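Local coordinates for alpha-1,3-glucanase (Paenibacillus glycanilyticus, PDB 6K0P), which probably hydrolyses the alpha-1,3-glucosidic bonds of alpha-1,3-glucan, as a glycoside hydrolase of family 87, at residues P247-T253 / G275-V281. The protein carries 1 engineered substitution. Residues are numbered along the deposited sequence; the frame is centred on the assembly and turned at random.
With GLC (alpha-D-glucopyranose), chain B; GLC (alpha-D-glucopyranose), chain D; SO4 (sulfate ion), chain H.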
# COMPACT_ATOMS: atom_id res chain seq x y z
N PRO A 247 2.48 8.72 -21.58
CA PRO A 247 1.83 8.40 -22.86
C PRO A 247 1.14 7.06 -22.81
O PRO A 247 1.79 6.02 -22.66
CB PRO A 247 3.00 8.39 -23.86
CG PRO A 247 4.02 9.29 -23.23
CD PRO A 247 3.91 9.03 -21.75
N GLN A 248 -0.19 7.06 -22.90
CA GLN A 248 -0.95 5.85 -22.61
C GLN A 248 -0.92 4.83 -23.74
O GLN A 248 -1.29 3.67 -23.51
CB GLN A 248 -2.38 6.20 -22.19
CG GLN A 248 -2.44 6.90 -20.83
CD GLN A 248 -1.94 6.01 -19.71
OE1 GLN A 248 -2.28 4.83 -19.64
NE2 GLN A 248 -1.12 6.57 -18.83
N SER A 249 -0.48 5.23 -24.93
CA SER A 249 -0.26 4.26 -26.01
C SER A 249 1.11 3.60 -25.91
O SER A 249 1.40 2.70 -26.72
CB SER A 249 -0.44 4.93 -27.37
OG SER A 249 0.56 5.92 -27.58
N GLN A 250 1.95 4.01 -24.97
CA GLN A 250 3.19 3.34 -24.64
C GLN A 250 3.00 2.57 -23.34
O GLN A 250 2.02 2.76 -22.61
CB GLN A 250 4.33 4.35 -24.50
CG GLN A 250 4.62 5.12 -25.79
CD GLN A 250 5.49 6.34 -25.58
OE1 GLN A 250 6.20 6.46 -24.57
NE2 GLN A 250 5.44 7.26 -26.52
N SER A 251 3.94 1.68 -23.04
CA SER A 251 3.90 0.93 -21.80
C SER A 251 5.24 1.01 -21.09
O SER A 251 6.31 0.95 -21.72
CB SER A 251 3.49 -0.53 -22.01
OG SER A 251 4.51 -1.25 -22.66
N ASN A 252 5.18 1.15 -19.76
CA ASN A 252 6.36 1.06 -18.89
C ASN A 252 7.41 2.12 -19.20
O ASN A 252 8.60 1.82 -19.21
CB ASN A 252 7.00 -0.33 -18.95
CG ASN A 252 6.02 -1.46 -18.66
OD1 ASN A 252 4.97 -1.25 -18.06
ND2 ASN A 252 6.37 -2.66 -19.09
N THR A 253 6.99 3.37 -19.43
CA THR A 253 7.91 4.48 -19.69
C THR A 253 8.30 5.12 -18.36
O THR A 253 7.43 5.44 -17.55
CB THR A 253 7.24 5.54 -20.56
OG1 THR A 253 6.40 4.92 -21.55
CG2 THR A 253 8.29 6.39 -21.27
N GLY A 275 0.66 6.91 -14.48
CA GLY A 275 1.70 6.24 -15.21
C GLY A 275 1.15 5.29 -16.25
O GLY A 275 -0.06 5.08 -16.39
N ASN A 276 2.07 4.70 -17.01
CA ASN A 276 1.67 3.73 -18.04
C ASN A 276 2.32 2.37 -17.82
O ASN A 276 2.39 1.56 -18.76
CB ASN A 276 1.95 4.28 -19.44
CG ASN A 276 3.42 4.48 -19.71
OD1 ASN A 276 4.27 4.13 -18.88
ND2 ASN A 276 3.74 5.07 -20.86
N TYR A 277 2.79 2.09 -16.61
CA TYR A 277 3.31 0.76 -16.32
C TYR A 277 2.15 -0.23 -16.30
O TYR A 277 1.08 0.06 -15.76
CB TYR A 277 4.08 0.72 -15.00
CG TYR A 277 5.50 1.23 -15.18
CD1 TYR A 277 5.77 2.59 -15.13
CD2 TYR A 277 6.55 0.35 -15.45
CE1 TYR A 277 7.06 3.07 -15.33
CE2 TYR A 277 7.84 0.83 -15.65
CZ TYR A 277 8.09 2.19 -15.59
OH TYR A 277 9.35 2.70 -15.79
N ILE A 278 2.37 -1.38 -16.93
CA ILE A 278 1.45 -2.50 -16.89
C ILE A 278 2.06 -3.72 -16.23
O ILE A 278 1.40 -4.76 -16.13
CB ILE A 278 0.89 -2.84 -18.28
CG1 ILE A 278 2.03 -3.17 -19.25
CG2 ILE A 278 0.05 -1.67 -18.80
CD1 ILE A 278 1.55 -3.70 -20.60
N ASN A 279 3.31 -3.63 -15.79
CA ASN A 279 3.95 -4.67 -15.01
C ASN A 279 5.13 -4.04 -14.29
O ASN A 279 5.52 -2.90 -14.57
CB ASN A 279 4.39 -5.86 -15.88
CG ASN A 279 5.34 -5.45 -16.99
OD1 ASN A 279 4.91 -5.11 -18.10
ND2 ASN A 279 6.64 -5.46 -16.70
N ARG A 280 5.69 -4.80 -13.36
CA ARG A 280 6.84 -4.35 -12.59
C ARG A 280 8.10 -4.44 -13.44
O ARG A 280 8.29 -5.40 -14.20
CB ARG A 280 6.99 -5.24 -11.36
CG ARG A 280 8.13 -4.89 -10.44
CD ARG A 280 8.07 -5.75 -9.19
NE ARG A 280 9.20 -5.49 -8.31
CZ ARG A 280 9.24 -5.84 -7.03
NH1 ARG A 280 8.22 -6.47 -6.48
NH2 ARG A 280 10.32 -5.56 -6.29
N VAL A 281 8.95 -3.42 -13.30
CA VAL A 281 10.30 -3.41 -13.85
C VAL A 281 11.22 -2.90 -12.75
O VAL A 281 10.91 -1.89 -12.11
CB VAL A 281 10.40 -2.51 -15.09
CG1 VAL A 281 11.80 -2.60 -15.72
CG2 VAL A 281 9.32 -2.87 -16.12
C1 GLC B . 13.88 -4.46 -6.25
C2 GLC B . 15.17 -3.73 -6.58
C3 GLC B . 15.01 -2.27 -6.25
C4 GLC B . 13.78 -1.70 -6.95
C5 GLC B . 12.57 -2.47 -6.52
C6 GLC B . 11.31 -2.08 -7.29
O1 GLC B . 13.78 -4.45 -4.87
O2 GLC B . 16.22 -4.37 -5.85
O3 GLC B . 16.11 -1.58 -6.83
O4 GLC B . 13.58 -0.35 -6.61
O5 GLC B . 12.77 -3.82 -6.81
O6 GLC B . 11.43 -2.13 -8.68
C1 GLC D . -9.19 5.87 -19.34
C2 GLC D . -8.95 4.40 -19.00
C3 GLC D . -7.48 4.10 -18.75
C4 GLC D . -6.71 4.57 -19.97
C5 GLC D . -7.05 6.02 -20.28
C6 GLC D . -6.24 6.46 -21.50
O2 GLC D . -9.78 4.01 -17.92
O3 GLC D . -7.35 2.71 -18.68
O4 GLC D . -5.30 4.50 -19.78
O5 GLC D . -8.45 6.18 -20.48
O6 GLC D . -6.69 5.77 -22.65
S SO4 H . 5.61 0.61 -26.07
O1 SO4 H . 5.43 -0.68 -25.40
O2 SO4 H . 6.05 1.61 -25.10
O3 SO4 H . 6.64 0.43 -27.11
O4 SO4 H . 4.36 1.01 -26.70
O HOH W 1 0.40 1.39 -20.85
O HOH W 2 10.71 1.32 -17.69
O HOH W 3 4.76 5.65 -16.33
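Pro247 O, at the start of a type I turn, receives Asn276 ND2 at 2.8 Å and the turn's own Gln250 N from the opposite face of its carbonyl. Gln248, long and bent at chi2 (-64°), folds its amide back: NE2 donates to Gly275 O from above that carbonyl's plane and weakly to Ala246 O, while OE1 lies 3.0 Å from O4 of a glucose unit of the bound nigerose. Water 1 bridges Gln250 O and Asn276 O. Asn252, whose left-handed backbone asparagine tolerates well, donates from N to Asn276 O; its OD1 takes Ile278 N almost head-on (2.8 Å), and ND2 reaches Asn279 OD1, also bonded by Asn124. Its CA covers one face of the Tyr277 ring, a CH-pi contact 3.6 Å from the centroid. Thr253 N gives to Asn276 OD1 (2.9 Å), and OG1, in one of two conformers, accepts from ND2 (2.8 Å); CG between backbone N and carbonyl carbon (chi1 65°) brings this donor-acceptor amide there. A leucine replacing Asn276 would probably leave Pro247 O only Gln250 N of these donors and Thr253 without either mate. Equivalent loops of neighbouring parallel beta-helix coils stack here, Gln248 lining one glycan pocket, Arg280 and Val281 another.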